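Local coordinates for uncharacterized protein (Bacteroides vulgatus, PDB 4FMR), which is of unknown function but probably binds DNA through an HU/IHF-like domain that is joined to an immunoglobulin-like domain, at residues K7-D12 against D122-R127; N160-G165 against V191-S196; T216-G221 against K228-T233. All coordinates share one frame; numbering follows the deposited sequence.

Contact 1: K7-D12 against D122-R127; sequences KAWLVD and DVLGER
The carbonyl oxygen of Ala8 is approached by two groups of the neighbouring strand: the N-H of Leu124 points almost straight at it (Leu124 N to Ala8 O 2.9 Å, 175° at the hydrogen), and the CA-H of Val123 adds a weaker contact. This is parallel beta pairing, which lays strand 4-12 beside strand 119-126 in the three-stranded mixed sheet of the HU/IHF-like domain. The bonds of Ala8 go, as parallel pairing demands, to two different residues, since Ala8 N donates to Asp122 O at 3.1 Å. Farther along, Leu10 N makes a more bent bond to Gly125 O, an oxygen that also lies in the ring plane of Trp9, at the edge of the indole.

On the face that carries Lys7 and Asp122, Trp9 stands between Leu124 and Arg127. Its CG lies beside the backbone N (chi1 -61°), which sets the indole between those two side chains, each on its own side. Leu124 CD1 sits squarely over the six-membered ring of Trp9, 3.7 Å from its centroid, a CH-pi contact. Over the opposite face comes the aliphatic part of Arg127, with CG of Arg127 3.6 Å from CG of Trp9. Arg127 bends at chi3, and its guanidinium plane ends only 4° from that of the indole. The resulting cation-pi contact is off-centre, with Arg127 CZ 4.8 Å from the centroid of the five-membered ring of Trp9.

On the face of Ala8, Leu10 and Val123 the contact is apolar, Leu10 CD1 meeting Val123 CG1 at 3.9 Å, and Phe86 and Ala90 of the second subunit pack on Ala8 and Leu10. Arg127 also runs beside Val11, whose CG1 touches Arg127 CD at 3.7 Å.

Contact 2: N160-G165 against V191-S196; sequences NLTVAG and VLNEPS
The carboxamide of Asn193 bonds both backbone polar atoms of Val163. Val163 N donates to Asn193 OD1 (2.7 Å), lying in the carbonyl plane on a lone pair of that oxygen, and the bond is nearly straight at 171°. In return Asn193 ND2 donates to Val163 O at 2.8 Å, with that oxygen practically in the amide plane. Two bonds of opposite sense thus fix the rotation of the amide. Its reach comes from the first torsion, which places CG of Asn193 away from its own backbone N (chi1 -161°) and lets the end of the side chain extend to the loop.

A second hydrogen-bonding group is purely backbone: Leu161 N donates to Pro195 O at 2.8 Å, again on a lone pair. Beside it a water accepts from Asn160 N and shares a 2.8 Å hydrogen bond with Ser196 OG, bridging the segments. The side-chain amide of Asn160 turns to other partners, Lys130 O and Gly222 N.

Van der Waals contacts fill the stretch between these bonds. Thr162 OG1 lies against the pyrrolidine ring, 3.4 Å from Pro195 CD; the proline nitrogen beside it has no hydrogen to offer. The methyl branch of the same threonine turns the other way, with Thr162 CG2 3.6 Å from Asn193 O. Tyr219 packs against both Thr162 and Pro195.

Residues 160-165 begin the passage from strand 153-159 to strand 171-176, in the other sheet, while 191-196 carry the end of strand 190-193, with a classic beta bulge of Val191 and Leu192 opposite Ile199, and the short turn into strand 197-201. Such fastening of an intersheet loop to a hairpin turn suits the immunoglobulin-like beta sandwich.

Contact 3: T216-G221 against K228-T233; sequences TTQYRG and KTPRST
The guanidinium of Arg231 is set obliquely to the backbone of Tyr219, Arg220 and Gly221, presenting neither face nor edge squarely to it. Its NH2 stays 3.5 Å from Gly221 N, a packing distance, while a cation-pi contact pairs the group with Phe131. The Arg231 chain runs extended from CG to NE, which carries this flat end out along the departing loop. A second flat group, the carboxamide of Gln218, ends a side chain that runs beside the Pro230 ring, with Gln218 CG 3.8 Å from Pro230 CB. Its NE2 makes a weak bond to Lys228 O at 2.9 Å, whereas its OE1 accepts from Asp167 N. Replacing Gln218 by an alanine would probably leave the N-H of Asp167 without its acceptor and open a gap beside Pro230.

Between backbones, Thr217 and Arg231 form an antiparallel hydrogen-bonded pair, Thr217 N to Arg231 O and Arg231 N to Thr217 O both being 2.9 Å. The adjoining non-hydrogen-bonded pair, Thr216 and Ser232, is tied through its side chains instead: Thr216 OG1 and Ser232 OG share a hydrogen bond of 2.9 Å. Thr216 CG2 meanwhile rests on Pro230 CB at 3.8 Å.

Thr217 OG1, also hydrogen-bonded to Thr162 O, accepts from Tyr219 N, an ST turn by which the chain leaves the antiparallel hairpin of strands 209-217 and 231-240 in the immunoglobulin-like domain.

In the fold
Contact 1 belongs to the HU/IHF-like domain, contacts 2 and 3 to the immunoglobulin-like one; the nearest atoms of contacts 1 and 3 remain about 5 Å apart. Contact 1 is partly buried, shares a face with the second subunit and combines strand pairing with CH-pi and cation-pi contacts on the two faces of an indole. Contacts 2 and 3 lie at the surface, where loops and strand ends meet, and polar side chains do more of the joining. Those two touch each other, their centres 10 Å apart: the hydroxyl of Thr217 probably hydrogen-bonds to Thr162 O and Ala164 N, fastening the intersheet loop of contact 2 to the hairpin end of contact 3.

Contact 1: K7-D12 against D122-R127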
# COMPACT_ATOMS: atom_id res chain seq x y z
N LYS B 7 -16.22 7.60 -10.71
CA LYS B 7 -16.19 8.38 -11.95
C LYS B 7 -14.74 8.47 -12.43
O LYS B 7 -13.86 8.80 -11.64
CB LYS B 7 -16.80 9.78 -11.76
CG LYS B 7 -18.29 9.76 -11.46
CD LYS B 7 -18.75 11.13 -11.02
CE LYS B 7 -20.23 11.19 -10.74
NZ LYS B 7 -20.67 12.58 -10.49
N ALA B 8 -14.48 8.14 -13.71
CA ALA B 8 -13.11 8.15 -14.21
C ALA B 8 -12.97 8.80 -15.60
O ALA B 8 -13.79 8.58 -16.49
CB ALA B 8 -12.57 6.74 -14.27
N TRP B 9 -11.89 9.59 -15.75
CA TRP B 9 -11.47 10.25 -16.99
C TRP B 9 -10.52 9.38 -17.78
O TRP B 9 -9.85 8.51 -17.20
CB TRP B 9 -10.76 11.59 -16.72
CG TRP B 9 -11.56 12.64 -16.02
CD1 TRP B 9 -11.32 13.15 -14.77
CD2 TRP B 9 -12.63 13.41 -16.57
NE1 TRP B 9 -12.22 14.16 -14.50
CE2 TRP B 9 -13.05 14.33 -15.58
CE3 TRP B 9 -13.31 13.39 -17.81
CZ2 TRP B 9 -14.11 15.22 -15.79
CZ3 TRP B 9 -14.36 14.28 -18.00
CH2 TRP B 9 -14.76 15.17 -17.00
N LEU B 10 -10.40 9.66 -19.08
CA LEU B 10 -9.45 8.97 -19.96
C LEU B 10 -8.31 9.95 -20.24
O LEU B 10 -8.49 10.92 -20.98
CB LEU B 10 -10.13 8.46 -21.24
CG LEU B 10 -11.18 7.35 -21.08
CD1 LEU B 10 -12.09 7.27 -22.28
CD2 LEU B 10 -10.53 6.01 -20.84
N VAL B 11 -7.18 9.74 -19.56
CA VAL B 11 -5.99 10.59 -19.68
C VAL B 11 -4.87 9.79 -20.38
O VAL B 11 -4.95 8.56 -20.44
CB VAL B 11 -5.50 11.20 -18.32
CG1 VAL B 11 -6.54 12.15 -17.73
CG2 VAL B 11 -5.11 10.12 -17.31
N ASP B 12 -3.85 10.49 -20.89
CA ASP B 12 -2.71 9.85 -21.56
C ASP B 12 -1.77 9.25 -20.52
O ASP B 12 -1.57 9.82 -19.45
CB ASP B 12 -1.98 10.85 -22.47
CG ASP B 12 -2.79 11.22 -23.71
OD1 ASP B 12 -2.99 10.33 -24.57
OD2 ASP B 12 -3.21 12.39 -23.82
N ASP B 122 -17.98 4.55 -13.92
CA ASP B 122 -18.69 5.41 -14.85
C ASP B 122 -17.64 6.24 -15.60
O ASP B 122 -17.08 7.19 -15.03
CB ASP B 122 -19.73 6.28 -14.09
CG ASP B 122 -20.38 7.42 -14.87
OD1 ASP B 122 -20.64 7.25 -16.09
OD2 ASP B 122 -20.68 8.46 -14.24
N VAL B 123 -17.33 5.82 -16.85
CA VAL B 123 -16.32 6.45 -17.72
C VAL B 123 -16.92 7.74 -18.30
O VAL B 123 -17.95 7.70 -18.97
CB VAL B 123 -15.81 5.48 -18.83
CG1 VAL B 123 -14.76 6.14 -19.72
CG2 VAL B 123 -15.25 4.19 -18.22
N LEU B 124 -16.29 8.88 -18.00
CA LEU B 124 -16.74 10.22 -18.41
C LEU B 124 -16.13 10.64 -19.77
O LEU B 124 -16.48 11.70 -20.31
CB LEU B 124 -16.34 11.28 -17.35
CG LEU B 124 -16.73 11.06 -15.88
CD1 LEU B 124 -16.04 12.07 -15.00
CD2 LEU B 124 -18.23 11.15 -15.67
N GLY B 125 -15.24 9.80 -20.29
CA GLY B 125 -14.52 10.04 -21.53
C GLY B 125 -13.22 10.76 -21.27
O GLY B 125 -12.61 10.58 -20.21
N GLU B 126 -12.78 11.59 -22.23
CA GLU B 126 -11.55 12.39 -22.10
C GLU B 126 -11.85 13.69 -21.39
O GLU B 126 -12.98 14.18 -21.47
CB GLU B 126 -10.90 12.64 -23.46
CG GLU B 126 -10.11 11.45 -23.96
CD GLU B 126 -9.55 11.57 -25.36
OE1 GLU B 126 -8.77 12.52 -25.62
OE2 GLU B 126 -9.86 10.69 -26.19
N ARG B 127 -10.86 14.24 -20.66
CA ARG B 127 -10.97 15.50 -19.91
C ARG B 127 -11.33 16.65 -20.87
O ARG B 127 -10.83 16.68 -22.00
CB ARG B 127 -9.68 15.81 -19.12
CG ARG B 127 -9.41 14.79 -18.01
CD ARG B 127 -8.44 15.24 -16.94
NE ARG B 127 -8.99 16.32 -16.11
CZ ARG B 127 -8.54 16.64 -14.90
NH1 ARG B 127 -7.55 15.95 -14.34
NH2 ARG B 127 -9.09 17.65 -14.23

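Contact 2: N160-G165 against V191-S196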
# COMPACT_ATOMS: atom_id res chain seq x y z
N ASN B 160 0.21 20.70 -20.63
CA ASN B 160 0.55 22.12 -20.59
C ASN B 160 0.70 22.64 -19.15
O ASN B 160 0.14 23.67 -18.79
CB ASN B 160 -0.50 22.93 -21.36
CG ASN B 160 -0.49 22.59 -22.82
OD1 ASN B 160 0.53 22.76 -23.52
ND2 ASN B 160 -1.60 22.05 -23.31
N LEU B 161 1.53 21.94 -18.38
CA LEU B 161 1.78 22.21 -16.96
C LEU B 161 2.94 23.21 -16.73
O LEU B 161 3.11 23.62 -15.58
CB LEU B 161 2.09 20.88 -16.22
CG LEU B 161 0.94 19.88 -16.06
CD1 LEU B 161 1.37 18.68 -15.21
CD2 LEU B 161 -0.28 20.52 -15.40
N THR B 162 3.70 23.61 -17.80
CA THR B 162 4.85 24.53 -17.70
C THR B 162 4.49 25.76 -16.88
O THR B 162 3.50 26.43 -17.19
CB THR B 162 5.37 24.95 -19.10
OG1 THR B 162 5.66 23.79 -19.87
CG2 THR B 162 6.63 25.81 -19.04
N VAL B 163 5.28 26.05 -15.84
CA VAL B 163 5.07 27.23 -14.99
C VAL B 163 5.76 28.43 -15.70
O VAL B 163 6.98 28.43 -15.87
CB VAL B 163 5.55 26.99 -13.53
CG1 VAL B 163 5.48 28.27 -12.72
CG2 VAL B 163 4.73 25.89 -12.85
N ALA B 164 4.98 29.39 -16.18
CA ALA B 164 5.50 30.55 -16.92
C ALA B 164 4.63 31.78 -16.70
O ALA B 164 3.45 31.63 -16.35
CB ALA B 164 5.61 30.25 -18.41
N GLY B 165 5.21 32.96 -16.90
CA GLY B 165 4.49 34.22 -16.72
C GLY B 165 5.05 35.13 -15.65
O GLY B 165 5.65 34.68 -14.67
N VAL B 191 12.25 21.83 -10.50
CA VAL B 191 13.50 21.30 -11.06
C VAL B 191 13.38 21.01 -12.58
O VAL B 191 14.34 21.21 -13.31
CB VAL B 191 13.89 20.03 -10.27
CG1 VAL B 191 15.22 19.45 -10.75
CG2 VAL B 191 13.96 20.36 -8.79
N LEU B 192 12.22 20.48 -13.00
CA LEU B 192 11.92 20.18 -14.40
C LEU B 192 10.60 20.85 -14.69
O LEU B 192 9.62 20.62 -13.97
CB LEU B 192 11.91 18.65 -14.71
CG LEU B 192 11.74 18.26 -16.21
CD1 LEU B 192 12.83 18.86 -17.09
CD2 LEU B 192 11.69 16.77 -16.39
N ASN B 193 10.59 21.75 -15.68
CA ASN B 193 9.43 22.57 -16.03
C ASN B 193 8.96 22.33 -17.49
O ASN B 193 8.99 23.24 -18.32
CB ASN B 193 9.79 24.06 -15.82
CG ASN B 193 8.59 24.97 -15.70
OD1 ASN B 193 7.48 24.51 -15.47
ND2 ASN B 193 8.78 26.28 -15.86
N GLU B 194 8.52 21.12 -17.80
CA GLU B 194 8.07 20.75 -19.14
C GLU B 194 6.52 20.72 -19.23
O GLU B 194 5.86 20.55 -18.18
CB GLU B 194 8.64 19.37 -19.52
CG GLU B 194 10.14 19.34 -19.74
CD GLU B 194 10.75 17.98 -20.05
OE1 GLU B 194 10.17 16.94 -19.66
OE2 GLU B 194 11.85 17.97 -20.64
N PRO B 195 5.92 20.88 -20.45
CA PRO B 195 4.44 20.87 -20.56
C PRO B 195 3.79 19.57 -20.06
O PRO B 195 2.79 19.64 -19.34
CB PRO B 195 4.19 21.04 -22.06
CG PRO B 195 5.42 21.67 -22.60
CD PRO B 195 6.54 21.14 -21.77
N SER B 196 4.39 18.40 -20.36
CA SER B 196 3.82 17.10 -19.98
C SER B 196 4.32 16.57 -18.62
O SER B 196 3.80 15.55 -18.15
CB SER B 196 4.12 16.05 -21.04
OG SER B 196 3.34 16.28 -22.21
O HOH W 1 1.87 18.66 -22.59

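Contact 3: T216-G221 against K228-T233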
# COMPACT_ATOMS: atom_id res chain seq x y z
N THR B 216 -0.49 26.95 -11.15
CA THR B 216 -1.00 28.22 -11.70
C THR B 216 0.02 28.72 -12.73
O THR B 216 1.22 28.81 -12.42
CB THR B 216 -1.29 29.23 -10.59
OG1 THR B 216 -2.19 28.65 -9.66
CG2 THR B 216 -1.86 30.54 -11.12
N THR B 217 -0.44 29.02 -13.95
CA THR B 217 0.50 29.43 -14.99
C THR B 217 -0.18 30.28 -16.06
O THR B 217 -1.40 30.22 -16.23
CB THR B 217 1.17 28.16 -15.62
OG1 THR B 217 2.24 28.54 -16.49
CG2 THR B 217 0.17 27.23 -16.32
N GLN B 218 0.64 31.07 -16.80
CA GLN B 218 0.19 31.89 -17.93
C GLN B 218 0.66 31.25 -19.26
O GLN B 218 0.55 31.86 -20.33
CB GLN B 218 0.68 33.34 -17.79
CG GLN B 218 -0.07 34.09 -16.71
CD GLN B 218 0.56 35.40 -16.35
OE1 GLN B 218 1.60 35.45 -15.69
NE2 GLN B 218 -0.09 36.49 -16.71
N TYR B 219 1.18 30.01 -19.17
CA TYR B 219 1.63 29.23 -20.31
C TYR B 219 0.42 28.73 -21.08
O TYR B 219 -0.42 28.03 -20.51
CB TYR B 219 2.53 28.05 -19.86
CG TYR B 219 2.97 27.14 -20.99
CD1 TYR B 219 4.00 27.51 -21.86
CD2 TYR B 219 2.35 25.91 -21.20
CE1 TYR B 219 4.39 26.68 -22.91
CE2 TYR B 219 2.73 25.07 -22.24
CZ TYR B 219 3.76 25.46 -23.10
OH TYR B 219 4.12 24.62 -24.13
N ARG B 220 0.35 29.06 -22.38
CA ARG B 220 -0.73 28.70 -23.30
C ARG B 220 -0.47 27.35 -23.97
O ARG B 220 0.68 27.05 -24.33
CB ARG B 220 -0.85 29.80 -24.39
CG ARG B 220 -2.11 29.71 -25.24
CD ARG B 220 -2.06 30.64 -26.45
NE ARG B 220 -1.86 32.04 -26.08
CZ ARG B 220 -2.83 32.89 -25.76
NH1 ARG B 220 -4.09 32.48 -25.72
NH2 ARG B 220 -2.54 34.15 -25.45
N GLY B 221 -1.56 26.59 -24.20
CA GLY B 221 -1.54 25.30 -24.88
C GLY B 221 -0.75 25.30 -26.17
O GLY B 221 -1.05 26.07 -27.09
N LYS B 228 -2.82 36.48 -20.71
CA LYS B 228 -2.87 37.72 -19.92
C LYS B 228 -3.18 37.38 -18.46
O LYS B 228 -2.50 37.85 -17.54
CB LYS B 228 -3.93 38.69 -20.51
CG LYS B 228 -4.00 40.05 -19.80
CD LYS B 228 -5.30 40.82 -20.11
CE LYS B 228 -6.50 40.32 -19.33
NZ LYS B 228 -7.72 41.11 -19.63
N THR B 229 -4.16 36.48 -18.26
CA THR B 229 -4.64 36.03 -16.96
C THR B 229 -4.13 34.60 -16.69
O THR B 229 -4.25 33.75 -17.57
CB THR B 229 -6.17 36.14 -16.97
OG1 THR B 229 -6.54 37.49 -17.29
CG2 THR B 229 -6.83 35.70 -15.66
N PRO B 230 -3.61 34.31 -15.46
CA PRO B 230 -3.16 32.94 -15.17
C PRO B 230 -4.32 31.96 -14.98
O PRO B 230 -5.40 32.34 -14.53
CB PRO B 230 -2.35 33.08 -13.87
CG PRO B 230 -2.25 34.53 -13.58
CD PRO B 230 -3.39 35.19 -14.30
N ARG B 231 -4.08 30.69 -15.33
CA ARG B 231 -5.08 29.63 -15.17
C ARG B 231 -4.49 28.59 -14.21
O ARG B 231 -3.27 28.53 -14.02
CB ARG B 231 -5.55 29.04 -16.52
CG ARG B 231 -4.45 28.48 -17.42
CD ARG B 231 -5.05 27.84 -18.67
NE ARG B 231 -4.04 27.13 -19.45
CZ ARG B 231 -4.27 26.49 -20.58
NH1 ARG B 231 -5.50 26.45 -21.09
NH2 ARG B 231 -3.29 25.87 -21.22
N SER B 232 -5.37 27.81 -13.58
CA SER B 232 -5.04 26.84 -12.54
C SER B 232 -5.67 25.51 -12.77
O SER B 232 -6.81 25.43 -13.23
CB SER B 232 -5.51 27.35 -11.18
OG SER B 232 -4.79 28.51 -10.82
N THR B 233 -4.93 24.46 -12.40
CA THR B 233 -5.38 23.08 -12.44
C THR B 233 -4.86 22.46 -11.14
O THR B 233 -3.79 22.83 -10.62
CB THR B 233 -4.99 22.36 -13.74
OG1 THR B 233 -5.75 21.16 -13.78
CG2 THR B 233 -3.48 22.05 -13.85